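Local coordinates for VP4 CORE protein (Bluetongue virus, PDB 2JHP) that caps the viral messenger RNA as a multifunctional enzyme of the inner core, with two sites that each bind S-adenosyl-L-homocysteine, at residues 177-183 against 202-207; 214-218 against 232-236; 323-327 against 382-386. One frame throughout, in Å; residues are numbered along the deposited sequence.

Interaction 1 of 3, residues 177-183 against 202-207; sequences EKLVSML and RTLMQF. With SAH (S-adenosyl-L-homocysteine), chain C.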
# COMPACT_ATOMS: atom_id res chain seq x y z
N GLU A 177 25.20 -0.06 -5.50
CA GLU A 177 26.15 0.21 -6.58
C GLU A 177 25.47 0.15 -7.95
O GLU A 177 24.68 -0.75 -8.24
CB GLU A 177 27.35 -0.74 -6.52
CG GLU A 177 27.00 -2.22 -6.46
CD GLU A 177 28.22 -3.13 -6.56
OE1 GLU A 177 28.87 -3.15 -7.62
OE2 GLU A 177 28.51 -3.85 -5.57
N LYS A 178 25.80 1.14 -8.78
CA LYS A 178 25.22 1.37 -10.10
C LYS A 178 24.73 0.13 -10.85
O LYS A 178 23.59 0.10 -11.33
CB LYS A 178 26.22 2.18 -10.94
CG LYS A 178 26.01 2.23 -12.43
CD LYS A 178 27.30 2.74 -13.08
CE LYS A 178 27.60 2.01 -14.40
NZ LYS A 178 29.00 2.18 -14.89
N LEU A 179 25.59 -0.89 -10.93
CA LEU A 179 25.30 -2.07 -11.76
C LEU A 179 24.32 -3.10 -11.17
O LEU A 179 23.67 -3.82 -11.93
CB LEU A 179 26.61 -2.72 -12.26
CG LEU A 179 27.19 -2.01 -13.49
CD1 LEU A 179 28.68 -2.35 -13.75
CD2 LEU A 179 26.32 -2.27 -14.75
N VAL A 180 24.21 -3.18 -9.84
CA VAL A 180 23.13 -3.97 -9.23
C VAL A 180 21.83 -3.18 -9.16
O VAL A 180 20.74 -3.74 -9.22
CB VAL A 180 23.50 -4.68 -7.86
CG1 VAL A 180 24.89 -4.32 -7.37
CG2 VAL A 180 22.44 -4.45 -6.78
N SER A 181 21.96 -1.86 -9.03
CA SER A 181 20.82 -0.97 -9.09
C SER A 181 20.19 -1.05 -10.47
O SER A 181 18.97 -0.93 -10.61
CB SER A 181 21.26 0.46 -8.79
OG SER A 181 21.11 0.75 -7.43
N MET A 182 21.03 -1.26 -11.48
CA MET A 182 20.55 -1.39 -12.86
C MET A 182 19.53 -2.54 -12.94
O MET A 182 18.38 -2.31 -13.30
CB MET A 182 21.71 -1.59 -13.83
CG MET A 182 21.34 -1.53 -15.26
SD MET A 182 22.43 -2.65 -16.10
CE MET A 182 22.33 -2.04 -17.75
N LEU A 183 19.96 -3.74 -12.55
CA LEU A 183 19.07 -4.89 -12.46
C LEU A 183 17.86 -4.61 -11.56
O LEU A 183 16.76 -5.06 -11.87
CB LEU A 183 19.82 -6.13 -11.98
CG LEU A 183 21.05 -6.62 -12.76
CD1 LEU A 183 21.81 -7.64 -11.95
CD2 LEU A 183 20.69 -7.19 -14.14
N ARG A 202 29.97 -10.77 -10.37
CA ARG A 202 29.84 -10.27 -8.99
C ARG A 202 28.56 -9.44 -8.87
O ARG A 202 27.81 -9.56 -7.89
CB ARG A 202 31.07 -9.43 -8.57
CG ARG A 202 31.10 -9.05 -7.08
CD ARG A 202 32.19 -8.01 -6.76
NE ARG A 202 32.10 -6.84 -7.63
CZ ARG A 202 31.33 -5.77 -7.41
NH1 ARG A 202 30.57 -5.70 -6.31
NH2 ARG A 202 31.31 -4.76 -8.28
N THR A 203 28.32 -8.62 -9.88
CA THR A 203 27.10 -7.83 -9.99
C THR A 203 25.86 -8.72 -9.96
O THR A 203 24.94 -8.47 -9.17
CB THR A 203 27.18 -6.91 -11.24
OG1 THR A 203 27.96 -5.75 -10.91
CG2 THR A 203 25.79 -6.48 -11.75
N LEU A 204 25.83 -9.77 -10.78
CA LEU A 204 24.69 -10.69 -10.80
C LEU A 204 24.53 -11.41 -9.46
O LEU A 204 23.41 -11.65 -9.02
CB LEU A 204 24.78 -11.71 -11.95
CG LEU A 204 23.56 -12.63 -12.17
CD1 LEU A 204 22.29 -11.85 -12.46
CD2 LEU A 204 23.82 -13.62 -13.29
N MET A 205 25.64 -11.74 -8.83
CA MET A 205 25.61 -12.48 -7.57
C MET A 205 25.13 -11.60 -6.42
O MET A 205 24.50 -12.10 -5.48
CB MET A 205 26.97 -13.11 -7.26
CG MET A 205 27.39 -14.17 -8.28
SD MET A 205 26.32 -15.63 -8.38
CE MET A 205 27.00 -16.63 -7.04
N GLN A 206 25.40 -10.30 -6.49
CA GLN A 206 24.87 -9.37 -5.50
C GLN A 206 23.36 -9.18 -5.65
O GLN A 206 22.66 -8.97 -4.66
CB GLN A 206 25.61 -8.03 -5.54
CG GLN A 206 27.00 -8.09 -4.91
CD GLN A 206 26.97 -8.44 -3.43
OE1 GLN A 206 26.82 -7.56 -2.58
NE2 GLN A 206 27.14 -9.72 -3.11
N PHE A 207 22.87 -9.28 -6.88
CA PHE A 207 21.42 -9.27 -7.12
C PHE A 207 20.77 -10.51 -6.50
O PHE A 207 19.76 -10.39 -5.80
CB PHE A 207 21.13 -9.17 -8.62
CG PHE A 207 19.67 -8.93 -8.94
CD1 PHE A 207 19.09 -7.67 -8.73
CD2 PHE A 207 18.88 -9.95 -9.48
CE1 PHE A 207 17.75 -7.45 -9.03
CE2 PHE A 207 17.53 -9.72 -9.78
CZ PHE A 207 16.97 -8.47 -9.56
N SAH C . 28.41 -6.05 -16.55
CA SAH C . 29.77 -6.02 -15.94
CB SAH C . 30.57 -4.78 -16.36
CG SAH C . 30.84 -4.70 -17.86
SD SAH C . 32.58 -4.95 -18.23
C SAH C . 29.68 -6.11 -14.42
O SAH C . 28.66 -5.75 -13.82
OXT SAH C . 30.62 -6.56 -13.76
C5' SAH C . 32.33 -5.08 -20.01
C4' SAH C . 32.55 -6.51 -20.45
O4' SAH C . 32.09 -6.71 -21.77
C3' SAH C . 34.01 -6.92 -20.46
O3' SAH C . 34.21 -7.77 -19.36
C2' SAH C . 34.22 -7.66 -21.77
O2' SAH C . 34.74 -8.94 -21.57
C1' SAH C . 32.81 -7.79 -22.31
N9 SAH C . 32.65 -7.77 -23.77
C8 SAH C . 33.32 -7.02 -24.70
N7 SAH C . 32.82 -7.31 -25.92
C5 SAH C . 31.83 -8.22 -25.78
C6 SAH C . 30.99 -8.86 -26.69
N6 SAH C . 31.08 -8.59 -27.99
N1 SAH C . 30.06 -9.77 -26.24
C2 SAH C . 29.96 -10.06 -24.89
N3 SAH C . 30.80 -9.42 -24.00
C4 SAH C . 31.72 -8.52 -24.43
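Glu177 and Arg202 meet end-on, carboxylate to guanidinium. The carboxylate and guanidinium planes are nearly coplanar, 21° apart. Arg202 NH1 gives a hydrogen bond of 2.9 Å to Glu177 OE2, in the guanidinium plane and at 159°. Arg202 NH2 gives a second, 3.0 Å, to Glu177 OE1, tilted somewhat from that plane. Both oxygens use their syn lone pairs. The paired bonds of this salt bridge fix the rotation of each group. The Glu177 chain runs extended beyond CG, while the Arg202 chain bends at chi3 to turn its nitrogens back across the contact.

Thr203 comes next, where the backbones are closest. Its OG1 sits beside its own backbone N (chi1 -81°), and from there donates a 3.0 Å hydrogen bond to O of the SAH carboxylate. Its CG2, the branch anti to the backbone N, lies 3.4 Å from Leu179 O. Leu179 touches at two levels: CB by Thr203 OG1, and the CD1 methyl 3.4 Å from the same SAH O. This is the part of the pocket that holds the amino-acid end of S-adenosyl-L-homocysteine in a Rossmann-like methyltransferase domain. Helix 202-210 follows the first strand of the sheet, 192-196, and helix 178-186 precedes that strand. Asp265, Asp224, Gly197 and Val242 also hydrogen-bond the ligand.

Further along, the contact becomes apolar. Leu183 lies obliquely over the Phe207 ring. Its CB stands over one face, offset toward the rim, in a CH-pi contact 4.0 Å from the centroid. Leu183 CD1 lies by the root of the ring, 3.7 Å from Phe207 CB, and also approaches the tip of Leu204, CD1 to CD1, at 4.3 Å. Val180 CG1 rests against the CB of Gln206, whose amide oxygen turns to Arg210.

Interaction 2 of 3, residues 214-218 against 232-236; sequences RFRRV and DPNVI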
# COMPACT_ATOMS: atom_id res chain seq x y z
N ARG A 214 13.21 -12.59 -7.18
CA ARG A 214 13.21 -12.30 -8.60
C ARG A 214 14.44 -12.82 -9.33
O ARG A 214 14.38 -13.03 -10.55
CB ARG A 214 12.96 -10.83 -8.92
CG ARG A 214 13.59 -9.84 -8.00
CD ARG A 214 13.07 -8.45 -8.34
NE ARG A 214 11.64 -8.28 -8.09
CZ ARG A 214 11.09 -7.18 -7.58
NH1 ARG A 214 11.85 -6.14 -7.26
NH2 ARG A 214 9.77 -7.12 -7.38
N PHE A 215 15.53 -13.04 -8.60
CA PHE A 215 16.66 -13.76 -9.18
C PHE A 215 16.25 -15.19 -9.55
O PHE A 215 16.35 -15.58 -10.72
CB PHE A 215 17.88 -13.78 -8.26
CG PHE A 215 19.03 -14.56 -8.83
CD1 PHE A 215 19.84 -14.00 -9.81
CD2 PHE A 215 19.28 -15.87 -8.40
CE1 PHE A 215 20.91 -14.72 -10.36
CE2 PHE A 215 20.35 -16.60 -8.93
CZ PHE A 215 21.17 -16.03 -9.91
N ARG A 216 15.76 -15.95 -8.57
CA ARG A 216 15.35 -17.34 -8.78
C ARG A 216 14.30 -17.54 -9.88
O ARG A 216 14.36 -18.53 -10.61
CB ARG A 216 14.89 -18.00 -7.48
CG ARG A 216 15.99 -18.81 -6.81
CD ARG A 216 15.43 -19.85 -5.83
NE ARG A 216 15.20 -19.37 -4.45
CZ ARG A 216 15.79 -18.33 -3.87
NH1 ARG A 216 16.70 -17.59 -4.51
NH2 ARG A 216 15.48 -18.02 -2.61
N ARG A 217 13.35 -16.61 -10.00
CA ARG A 217 12.28 -16.71 -11.00
C ARG A 217 12.75 -16.39 -12.44
O ARG A 217 11.95 -16.45 -13.39
CB ARG A 217 11.10 -15.83 -10.62
CG ARG A 217 10.45 -16.11 -9.27
CD ARG A 217 9.11 -15.36 -9.12
NE ARG A 217 9.16 -13.99 -9.66
CZ ARG A 217 9.55 -12.91 -8.99
NH1 ARG A 217 9.94 -12.99 -7.72
NH2 ARG A 217 9.55 -11.72 -9.60
N VAL A 218 14.03 -16.07 -12.61
CA VAL A 218 14.52 -15.66 -13.92
C VAL A 218 15.54 -16.65 -14.46
O VAL A 218 16.37 -17.17 -13.72
CB VAL A 218 15.09 -14.23 -13.86
CG1 VAL A 218 16.04 -13.94 -15.03
CG2 VAL A 218 13.95 -13.23 -13.81
N ASP A 232 25.02 -21.93 -10.19
CA ASP A 232 23.59 -21.67 -10.14
C ASP A 232 22.90 -22.25 -11.37
O ASP A 232 23.28 -21.94 -12.50
CB ASP A 232 23.28 -20.18 -9.96
CG ASP A 232 23.17 -19.78 -8.50
OD1 ASP A 232 22.33 -20.38 -7.78
OD2 ASP A 232 23.92 -18.88 -8.06
N PRO A 233 21.90 -23.13 -11.15
CA PRO A 233 21.20 -23.85 -12.21
C PRO A 233 20.45 -22.96 -13.21
O PRO A 233 20.32 -23.34 -14.37
CB PRO A 233 20.22 -24.75 -11.45
CG PRO A 233 20.10 -24.13 -10.11
CD PRO A 233 21.41 -23.51 -9.82
N ASN A 234 19.96 -21.81 -12.76
CA ASN A 234 19.29 -20.87 -13.66
C ASN A 234 20.23 -19.83 -14.30
O ASN A 234 19.77 -18.88 -14.96
CB ASN A 234 18.09 -20.18 -12.97
CG ASN A 234 18.52 -19.32 -11.79
OD1 ASN A 234 19.49 -19.61 -11.10
ND2 ASN A 234 17.78 -18.25 -11.56
N VAL A 235 21.54 -20.01 -14.11
CA VAL A 235 22.54 -19.19 -14.82
C VAL A 235 23.30 -20.03 -15.84
O VAL A 235 24.13 -20.87 -15.49
CB VAL A 235 23.53 -18.44 -13.89
CG1 VAL A 235 24.44 -17.55 -14.71
CG2 VAL A 235 22.78 -17.60 -12.85
N ILE A 236 22.97 -19.79 -17.10
CA ILE A 236 23.61 -20.45 -18.23
C ILE A 236 24.68 -19.51 -18.79
O ILE A 236 24.38 -18.41 -19.26
CB ILE A 236 22.55 -20.89 -19.27
CG1 ILE A 236 21.67 -21.99 -18.67
CG2 ILE A 236 23.21 -21.39 -20.54
CD1 ILE A 236 20.36 -22.19 -19.39
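Asn234 holds CG between its own backbone N and carbonyl carbon (chi1 64°), which swings the amide across to Val218. Phe215 has CG anti to its backbone N (chi1 178°), and this throws the ring out from helix 212-216 toward Asn234 and Val235. Asn234 ND2 donates a hydrogen bond of 2.8 Å to Val218 O. The bond is bent at the hydrogen, and the donor lies nearly along the C=O axis. The acceptor is tilted from the amide plane. The same ND2 is 3.1 Å from Phe215 O.

The amide stands almost upright on the Phe215 ring, the planes 83° apart. ND2 is over one face, 4.0 Å above it and displaced toward the rim. Asn234 OD1 lies 3.8 Å from Phe215 CE2. Phe215 also stacks with Trp220.

Both segments lead into neighbouring parallel strands of a Rossmann-like methyltransferase sheet. Val218 leads into strand 219-223. Val235 begins strand 235-238, with Asn234 just before it, and this strand runs at the sheet's edge. Asn234 and Ile236 both share backbone hydrogen bonds with Trp220, and Ile236 also bonds to Val222.

Asp232 to Val235 form a type I turn, closed by Val235 N bonding to Asp232 O at 3.1 Å. The Asp232 carboxylate carbon comes to the ring edge of Phe215. The side chains of Val235 and Phe215 cross at about a right angle, with CG2 3.7 Å from Phe215 CZ. On the helix side, Phe215 O accepts bonds from Val218 N at 3.0 Å and from Trp220 NE1.

Interaction 3 of 3, residues 323-327 against 382-386; sequences LFPQP and LKKRL. With GUN (guanine), chain D.
Leu386 presses its CD2 methyl onto the flat of the Phe324 ring. The methyl sits 3.6 Å from the ring centroid and 19° off the normal, a CH-pi contact over the face. Its nearest ring atoms are CG and CD2, so it lies toward the rim beside the CB end. The other methyl, CD1, points at Pro327 and meets its CD at 3.9 Å. Leu386 is thus a fork, one prong on the ring and one on the proline.

Pro327 is the matching bump from the loop. Its ring enters the hollow between Leu382, Lys383 and Leu386. Pro327 CG touches the backbone of Lys383, 3.8 Å from CA, and its CD is 4.1 Å from Leu382 CD2. Leu382 crosses this proline at about a right angle. With CG anti to the backbone N (chi1 179°), Leu382 sends CD2 out to Pro325, 3.8 Å from CB and equally close to Pro325 O. No hydrogen bond joins the segments. Tyr185 of helix 178-186 also packs against Phe324, Pro327 and Leu386.

A neighbouring flank of the helix meets guanine, and Lys383 belongs to both. The Lys383 chain passes the amino group of the base, with CG modelled doubtfully close to guanine N2, and then bends at chi3. Its NZ forms salt bridges with Asp184 and Asp176. Lys384 CG lies 4.0 Å from guanine N9. Helix 380-391 is therefore packed on one side against edge strand 322-324 and the proline-rich residues after it, and on another it lines a guanine pocket completed by Asn141, Asp184 and Arg214 among others.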
# COMPACT_ATOMS: atom_id res chain seq x y z
N LEU A 323 16.05 7.52 -22.72
CA LEU A 323 17.39 7.57 -22.14
C LEU A 323 17.25 8.16 -20.74
O LEU A 323 16.63 9.21 -20.55
CB LEU A 323 18.33 8.42 -22.99
CG LEU A 323 18.56 8.05 -24.46
CD1 LEU A 323 19.30 9.18 -25.20
CD2 LEU A 323 19.31 6.74 -24.62
N PHE A 324 17.81 7.48 -19.75
CA PHE A 324 17.75 8.04 -18.41
C PHE A 324 19.00 7.91 -17.57
O PHE A 324 19.88 7.10 -17.88
CB PHE A 324 16.52 7.54 -17.63
CG PHE A 324 16.11 6.14 -17.93
CD1 PHE A 324 17.01 5.09 -17.83
CD2 PHE A 324 14.79 5.87 -18.29
CE1 PHE A 324 16.60 3.78 -18.09
CE2 PHE A 324 14.36 4.57 -18.55
CZ PHE A 324 15.27 3.52 -18.45
N PRO A 325 19.09 8.73 -16.51
CA PRO A 325 20.23 8.70 -15.61
C PRO A 325 20.29 7.39 -14.82
O PRO A 325 19.29 6.69 -14.71
CB PRO A 325 19.99 9.88 -14.67
CG PRO A 325 18.92 10.70 -15.33
CD PRO A 325 18.09 9.73 -16.09
N GLN A 326 21.47 7.08 -14.29
CA GLN A 326 21.71 5.83 -13.59
C GLN A 326 21.84 6.05 -12.09
O GLN A 326 22.71 6.80 -11.65
CB GLN A 326 22.98 5.15 -14.11
CG GLN A 326 23.02 4.99 -15.62
CD GLN A 326 24.11 4.05 -16.05
OE1 GLN A 326 24.08 2.86 -15.70
NE2 GLN A 326 25.07 4.55 -16.80
N PRO A 327 20.97 5.40 -11.31
CA PRO A 327 21.07 5.44 -9.85
C PRO A 327 22.40 4.84 -9.40
O PRO A 327 22.82 3.81 -9.94
CB PRO A 327 19.91 4.55 -9.38
CG PRO A 327 19.01 4.42 -10.53
CD PRO A 327 19.83 4.58 -11.76
N LEU A 382 15.34 7.96 -7.54
CA LEU A 382 15.42 7.76 -8.99
C LEU A 382 15.13 6.29 -9.30
O LEU A 382 14.27 5.98 -10.12
CB LEU A 382 16.78 8.20 -9.56
CG LEU A 382 16.99 8.00 -11.07
CD1 LEU A 382 15.89 8.70 -11.91
CD2 LEU A 382 18.36 8.45 -11.52
N LYS A 383 15.83 5.39 -8.61
CA LYS A 383 15.62 3.97 -8.80
C LYS A 383 14.14 3.61 -8.65
O LYS A 383 13.57 2.97 -9.53
CB LYS A 383 16.48 3.14 -7.85
CG LYS A 383 16.64 1.71 -8.31
CD LYS A 383 17.75 1.00 -7.57
CE LYS A 383 17.33 0.63 -6.16
NZ LYS A 383 18.44 -0.07 -5.45
N LYS A 384 13.52 4.04 -7.56
CA LYS A 384 12.09 3.82 -7.34
C LYS A 384 11.26 4.20 -8.55
O LYS A 384 10.52 3.37 -9.10
CB LYS A 384 11.60 4.58 -6.10
CG LYS A 384 10.25 4.12 -5.55
CD LYS A 384 10.02 4.65 -4.14
CE LYS A 384 8.53 4.80 -3.79
NZ LYS A 384 7.89 5.94 -4.52
N ARG A 385 11.41 5.45 -8.98
CA ARG A 385 10.66 6.05 -10.07
C ARG A 385 10.86 5.39 -11.44
O ARG A 385 9.95 5.37 -12.26
CB ARG A 385 11.01 7.52 -10.20
CG ARG A 385 10.36 8.42 -9.18
CD ARG A 385 10.36 9.82 -9.74
NE ARG A 385 10.49 10.85 -8.71
CZ ARG A 385 10.80 12.12 -8.98
NH1 ARG A 385 11.00 12.50 -10.24
NH2 ARG A 385 10.90 13.00 -7.99
N LEU A 386 12.07 4.89 -11.69
CA LEU A 386 12.34 4.16 -12.91
C LEU A 386 11.55 2.84 -12.87
O LEU A 386 10.79 2.52 -13.78
CB LEU A 386 13.85 3.89 -13.07
CG LEU A 386 14.82 5.03 -13.41
CD1 LEU A 386 16.28 4.58 -13.28
CD2 LEU A 386 14.60 5.57 -14.82
N9 GUN D . 12.18 0.78 -4.62
C8 GUN D . 11.44 0.07 -3.76
N7 GUN D . 11.44 -1.21 -4.12
C5 GUN D . 12.18 -1.33 -5.22
C6 GUN D . 12.52 -2.42 -6.01
O6 GUN D . 12.10 -3.55 -5.73
N1 GUN D . 13.35 -2.21 -7.12
C2 GUN D . 13.79 -0.89 -7.39
N2 GUN D . 14.57 -0.66 -8.43
N3 GUN D . 13.45 0.14 -6.60
C4 GUN D . 12.66 -0.06 -5.53

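Overall arrangement
Interaction 1 lies between the other two, its centre about 14 Å from the centre of each. It touches interaction 2 through Leu204 CD1 and Phe215 CE1, 3.8 Å apart, and through Phe207 against Arg214. It touches interaction 3 where Ser181 OG lies 3.4 Å from Lys383 CD. Interactions 2 and 3 do not touch; their nearest atoms are about 9 Å apart. They reach opposite edge strands of one seven-stranded sheet, 235-238 and 322-324. Interaction 1 contributes a hydrogen bond from Thr203 to the carboxylate of S-adenosyl-L-homocysteine. One guanine site draws on both interaction 2 and interaction 3: Lys383 and Lys384 line its pocket, and Arg214 hydrogen-bonds O6 of the base.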